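Local coordinates for competence damage-inducible protein A (Enterobacter cloacae subsp. cloacae, PDB 5VU3) that is of unknown function but belongs to the CinA superfamily, some of whose members hydrolyse the amide of nicotinamide mononucleotide, at residues R24-G29 with A54-V59; V45-E50 with Y159-L164. All coordinates share one frame; numbering follows the deposited sequence.

The two contacts illustrate how one layer of helices is fitted to a mixed sheet. Contact 1 joins the last turn of helix 14-28 to the run-up to strand 57-63; it is partly buried, with Leu25 and Ile26 packing on the ring of Phe56 and Ile26 also on the methylene of the exposed Asp55. Contact 2 is smaller and buried, a purely aliphatic meeting of helices 42-49 and 149-167 nearer the middle of the chain. Neither has a hydrogen bond across it. Their centres lie about 12 Å apart, and they touch through Tyr57 and Phe56 of contact 1, which pack on Leu47, Cys48 and Glu50 of contact 2. Strand 57-63 is the next strand after helix 42-49.

Contact 1 of 2, residues R24-G29 with A54-V59. With ACT (acetate ion), chain I.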
loop_
_atom_site.group_PDB
_atom_site.type_symbol
_atom_site.label_atom_id
_atom_site.label_comp_id
_atom_site.label_asym_id
_atom_site.label_seq_id
_atom_site.Cartn_x
_atom_site.Cartn_y
_atom_site.Cartn_z
ATOM N N ARG A 24 -4.389 16.749 13.040
ATOM C CA ARG A 24 -5.658 17.294 12.558
ATOM C C ARG A 24 -6.745 16.229 12.549
ATOM O O ARG A 24 -7.874 16.470 12.994
ATOM C CB ARG A 24 -5.503 17.876 11.153
ATOM C CG ARG A 24 -4.292 18.751 10.929
ATOM C CD ARG A 24 -4.571 20.202 11.258
ATOM N NE ARG A 24 -3.553 21.096 10.707
ATOM C CZ ARG A 24 -2.289 21.143 11.120
ATOM N NH1 ARG A 24 -1.867 20.342 12.093
ATOM N NH2 ARG A 24 -1.442 21.996 10.560
ATOM N N LEU A 25 -6.426 15.047 12.021
ATOM C CA LEU A 25 -7.439 14.007 11.892
ATOM C C LEU A 25 -7.882 13.496 13.255
ATOM O O LEU A 25 -9.086 13.357 13.512
ATOM C CB LEU A 25 -6.901 12.866 11.033
ATOM C CG LEU A 25 -6.715 13.216 9.557
ATOM C CD1 LEU A 25 -6.001 12.096 8.826
ATOM C CD2 LEU A 25 -8.053 13.528 8.909
ATOM N N ILE A 26 -6.927 13.222 14.143
ATOM C CA ILE A 26 -7.267 12.698 15.460
ATOM C C ILE A 26 -8.074 13.721 16.251
ATOM O O ILE A 26 -9.093 13.380 16.867
ATOM C CB ILE A 26 -5.991 12.265 16.205
ATOM C CG1 ILE A 26 -5.359 11.049 15.515
ATOM C CG2 ILE A 26 -6.286 11.965 17.667
ATOM C CD1 ILE A 26 -3.942 10.744 15.981
ATOM N N ASP A 27 -7.651 14.992 16.229
ATOM C CA ASP A 27 -8.397 16.028 16.943
ATOM C C ASP A 27 -9.831 16.125 16.441
ATOM O O ASP A 27 -10.758 16.356 17.225
ATOM C CB ASP A 27 -7.709 17.389 16.804
ATOM C CG ASP A 27 -6.387 17.462 17.540
ATOM O OD1 ASP A 27 -5.679 18.480 17.377
ATOM O OD2 ASP A 27 -6.049 16.500 18.264
ATOM N N ALA A 28 -10.034 15.951 15.139
ATOM C CA ALA A 28 -11.354 16.076 14.535
ATOM C C ALA A 28 -12.156 14.780 14.567
ATOM O O ALA A 28 -13.316 14.779 14.136
ATOM C CB ALA A 28 -11.219 16.563 13.088
ATOM N N GLY A 29 -11.574 13.685 15.055
ATOM C CA GLY A 29 -12.262 12.409 15.055
ATOM C C GLY A 29 -12.466 11.811 13.681
ATOM O O GLY A 29 -13.476 11.138 13.447
ATOM N N ALA A 54 -2.538 4.138 13.995
ATOM C CA ALA A 54 -3.698 3.317 14.322
ATOM C C ALA A 54 -4.924 4.149 14.658
ATOM O O ALA A 54 -6.047 3.641 14.564
ATOM C CB ALA A 54 -3.375 2.392 15.495
ATOM N N ASP A 55 -4.732 5.408 15.042
ATOM C CA ASP A 55 -5.809 6.277 15.495
ATOM C C ASP A 55 -6.498 7.040 14.364
ATOM O O ASP A 55 -7.478 7.749 14.631
ATOM C CB ASP A 55 -5.264 7.278 16.521
ATOM C CG ASP A 55 -4.907 6.625 17.844
ATOM O OD1 ASP A 55 -5.551 5.616 18.202
ATOM O OD2 ASP A 55 -3.988 7.126 18.530
ATOM N N PHE A 56 -6.020 6.930 13.122
ATOM C CA PHE A 56 -6.616 7.724 12.050
ATOM C C PHE A 56 -6.516 7.077 10.674
ATOM O O PHE A 56 -7.172 7.534 9.730
ATOM C CB PHE A 56 -5.979 9.124 12.006
ATOM C CG PHE A 56 -4.539 9.134 11.545
ATOM C CD1 PHE A 56 -4.220 9.260 10.199
ATOM C CD2 PHE A 56 -3.507 9.026 12.464
ATOM C CE1 PHE A 56 -2.903 9.255 9.777
ATOM C CE2 PHE A 56 -2.188 9.032 12.050
ATOM C CZ PHE A 56 -1.885 9.144 10.712
ATOM N N TYR A 57 -5.698 6.035 10.521
ATOM C CA TYR A 57 -5.497 5.425 9.214
ATOM C C TYR A 57 -5.753 3.931 9.317
ATOM O O TYR A 57 -5.235 3.266 10.219
ATOM C CB TYR A 57 -4.083 5.701 8.676
ATOM C CG TYR A 57 -3.846 5.219 7.255
ATOM C CD1 TYR A 57 -2.860 4.286 6.979
ATOM C CD2 TYR A 57 -4.602 5.707 6.191
ATOM C CE1 TYR A 57 -2.634 3.834 5.683
ATOM C CE2 TYR A 57 -4.386 5.261 4.889
ATOM C CZ TYR A 57 -3.390 4.331 4.644
ATOM O OH TYR A 57 -3.155 3.885 3.359
ATOM N N ASP A 58 -6.566 3.411 8.397
ATOM C CA ASP A 58 -6.935 2.001 8.407
ATOM C C ASP A 58 -6.617 1.357 7.055
ATOM O O ASP A 58 -5.729 0.507 6.990
ATOM C CB ASP A 58 -8.413 1.851 8.773
ATOM C CG ASP A 58 -8.819 0.408 9.024
ATOM O OD1 ASP A 58 -7.956 -0.488 8.946
ATOM O OD2 ASP A 58 -10.011 0.165 9.307
ATOM N N VAL A 59 -7.286 1.767 5.984
ATOM C CA VAL A 59 -7.281 1.032 4.723
ATOM C C VAL A 59 -6.456 1.787 3.694
ATOM O O VAL A 59 -6.635 2.997 3.503
ATOM C CB VAL A 59 -8.710 0.803 4.208
ATOM C CG1 VAL A 59 -8.683 0.218 2.789
ATOM C CG2 VAL A 59 -9.476 -0.093 5.178
HETATM C C ACT I . 1.377 22.094 14.143
HETATM O O ACT I . 0.605 22.308 13.168
HETATM O OXT ACT I . 1.096 22.040 15.372
HETATM C CH3 ACT I . 2.877 21.873 13.765
#
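The end of helix 14-28 docks on the entrance to strand 57-63, an outer strand of the chain's mixed sheet, through Leu25 and Ile26, which divide the ring of Phe56 between them. Leu25 CD1 stands 3.6 Å from Phe56 CD1, while on the other ortho carbon Ile26 CD1 lies 3.9 Å from Phe56 CD2. Both methyls approach the ring obliquely. Nearer the backbones the CB atoms also meet, with Leu25 CB 4.0 Å from Phe56 CB, and the leucine side chain runs at roughly a right angle to that of the phenylalanine. Phe56 holds CG between its backbone N and carbonyl carbon (chi1 69°), which lays the ring out past the two aliphatic side chains, CZ reaching on toward Glu50. Ile26 has a second partner in Asp55: its CD1 rests 3.7 Å from Asp55 CB, so that this methyl touches both the methylene of an exposed acid and the aromatic ring. The helix stops just beyond these residues in a Schellman motif, where Gly29 adopts positive phi and its N bonds to Ile26 O at 3.1 Å. From there the chain turns toward strand 32-37; Leu25 also packs on Leu32, whose backbone is hydrogen-bonded to that of Phe56. On another side of the helix, Arg24 reaches an acetate ion, probably from the crystallisation liquor. Its NH1 and NH2 each make a weak bond of 3.3 Å to the same acetate O, while NE is bonded to Ser169 OG. Further along the strand, both carboxylate oxygens of Asp58 accept hydrogen bonds from the second subunit, at Phe64 N and Ser65 OG.

Contact 2 of 2, residues V45-E50 with Y159-L164; sequences VALCAE and YSLAEL
Ala46 begins the meeting of helices 42-49 and 149-167, its methyl directed at Leu161. The approach is loose, 4.5 Å from Ala46 CB to Leu161 CD1, and is the looser of the two touches. One residue later Leu47 supplies the closer one. Its CB leaves the helix at a slant to the partner, but CG beside the backbone N (chi1 -66°) brings the fork toward Leu161; CD1 continues the extended line of the chain (chi2 160°), and the branching CD2 makes the touch, 3.9 Å from Leu161 CD2. The two leucines have nearly the same torsions, and their side chains pass each other in roughly opposing senses, methyl against methyl. Leu161 thus works with both branches: CD1 faces the alanine and CD2 the leucine. The backbones stay well apart, the nearest CA atoms being Leu47 CA and Leu161 CA at 9.4 Å. With 91 Å² buried between the segments, this is a spaced pair of helices joined by side-chain tips in an apolar interior. Beyond Leu47 the backbone bonds are weak: Ala49 N to both Val45 O and Ala46 O, and Glu50 N to Leu47 O at 3.4 Å. Glu50, at the start of the following loop, is bonded through OE2 to Thr18 OG1 of helix 14-28. That same helix sends Leu21 against both Leu47 and Leu164. All three helices lie on one face of the sheet, where Leu47 rests on Leu32 and Thr34 of strand 32-37, and Leu164 spans Leu32 together with Val106 and Ile108 of strand 106-112.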
loop_
_atom_site.group_PDB
_atom_site.type_symbol
_atom_site.label_atom_id
_atom_site.label_comp_id
_atom_site.label_asym_id
_atom_site.label_seq_id
_atom_site.Cartn_x
_atom_site.Cartn_y
_atom_site.Cartn_z
ATOM N N VAL A 45 2.697 3.678 3.094
ATOM C CA VAL A 45 3.882 3.484 3.932
ATOM C C VAL A 45 4.122 4.716 4.796
ATOM O O VAL A 45 4.375 4.611 6.002
ATOM C CB VAL A 45 5.113 3.160 3.066
ATOM C CG1 VAL A 45 6.413 3.460 3.838
ATOM C CG2 VAL A 45 5.093 1.699 2.622
ATOM N N ALA A 46 4.042 5.901 4.188
ATOM C CA ALA A 46 4.253 7.138 4.940
ATOM C C ALA A 46 3.232 7.283 6.059
ATOM O O ALA A 46 3.578 7.673 7.182
ATOM C CB ALA A 46 4.183 8.339 3.998
ATOM N N LEU A 47 1.964 6.963 5.774
ATOM C CA LEU A 47 0.924 7.105 6.786
ATOM C C LEU A 47 1.061 6.052 7.878
ATOM O O LEU A 47 0.772 6.330 9.047
ATOM C CB LEU A 47 -0.456 7.040 6.122
ATOM C CG LEU A 47 -0.745 8.222 5.184
ATOM C CD1 LEU A 47 -1.870 7.885 4.203
ATOM C CD2 LEU A 47 -1.087 9.477 5.979
ATOM N N CYS A 48 1.523 4.850 7.531
ATOM C CA CYS A 48 1.722 3.821 8.541
ATOM C C CYS A 48 2.983 4.032 9.360
ATOM O O CYS A 48 3.137 3.384 10.401
ATOM C CB CYS A 48 1.775 2.434 7.895
ATOM S SG CYS A 48 0.181 1.886 7.261
ATOM N N ALA A 49 3.897 4.892 8.908
ATOM C CA ALA A 49 5.085 5.180 9.701
ATOM C C ALA A 49 4.774 6.112 10.857
ATOM O O ALA A 49 5.558 6.181 11.813
ATOM C CB ALA A 49 6.175 5.789 8.820
ATOM N N GLU A 50 3.651 6.820 10.777
ATOM C CA GLU A 50 3.244 7.752 11.815
ATOM C C GLU A 50 3.061 7.043 13.148
ATOM O O GLU A 50 2.501 5.945 13.217
ATOM C CB GLU A 50 1.937 8.432 11.414
ATOM C CG GLU A 50 2.066 9.908 11.106
ATOM C CD GLU A 50 2.958 10.643 12.082
ATOM O OE1 GLU A 50 2.607 10.724 13.282
ATOM O OE2 GLU A 50 4.019 11.136 11.642
ATOM N N TYR A 159 3.205 15.920 -2.200
ATOM C CA TYR A 159 2.188 16.874 -2.631
ATOM C C TYR A 159 0.800 16.479 -2.125
ATOM O O TYR A 159 0.048 17.334 -1.643
ATOM C CB TYR A 159 2.212 16.998 -4.159
ATOM C CG TYR A 159 1.091 17.823 -4.754
ATOM C CD1 TYR A 159 1.232 19.195 -4.952
ATOM C CD2 TYR A 159 -0.102 17.225 -5.149
ATOM C CE1 TYR A 159 0.206 19.950 -5.504
ATOM C CE2 TYR A 159 -1.126 17.967 -5.701
ATOM C CZ TYR A 159 -0.972 19.325 -5.875
ATOM O OH TYR A 159 -2.003 20.048 -6.425
ATOM N N SER A 160 0.449 15.189 -2.202
ATOM C CA SER A 160 -0.876 14.769 -1.744
ATOM C C SER A 160 -1.061 15.063 -0.263
ATOM O O SER A 160 -2.141 15.489 0.165
ATOM C CB SER A 160 -1.105 13.278 -2.024
ATOM O OG SER A 160 -0.317 12.447 -1.179
ATOM N N LEU A 161 -0.002 14.868 0.530
ATOM C CA LEU A 161 -0.094 15.090 1.968
ATOM C C LEU A 161 -0.119 16.574 2.303
ATOM O O LEU A 161 -0.878 17.004 3.182
ATOM C CB LEU A 161 1.087 14.408 2.667
ATOM C CG LEU A 161 1.042 12.875 2.621
ATOM C CD1 LEU A 161 2.432 12.285 2.912
ATOM C CD2 LEU A 161 0.011 12.356 3.620
ATOM N N ALA A 162 0.731 17.369 1.642
ATOM C CA ALA A 162 0.801 18.796 1.943
ATOM C C ALA A 162 -0.521 19.483 1.641
ATOM O O ALA A 162 -0.985 20.336 2.411
ATOM C CB ALA A 162 1.932 19.447 1.145
ATOM N N GLU A 163 -1.142 19.121 0.519
ATOM C CA GLU A 163 -2.432 19.698 0.171
ATOM C C GLU A 163 -3.503 19.324 1.184
ATOM O O GLU A 163 -4.307 20.172 1.583
ATOM C CB GLU A 163 -2.826 19.247 -1.233
ATOM C CG GLU A 163 -1.957 19.859 -2.314
ATOM C CD GLU A 163 -1.746 21.347 -2.088
ATOM O OE1 GLU A 163 -2.668 22.119 -2.425
ATOM O OE2 GLU A 163 -0.673 21.739 -1.567
ATOM N N LEU A 164 -3.544 18.055 1.601
ATOM C CA LEU A 164 -4.555 17.641 2.571
ATOM C C LEU A 164 -4.379 18.373 3.893
ATOM O O LEU A 164 -5.363 18.792 4.513
ATOM C CB LEU A 164 -4.504 16.129 2.799
ATOM C CG LEU A 164 -5.616 15.618 3.728
ATOM C CD1 LEU A 164 -6.992 16.074 3.222
ATOM C CD2 LEU A 164 -5.584 14.092 3.888
#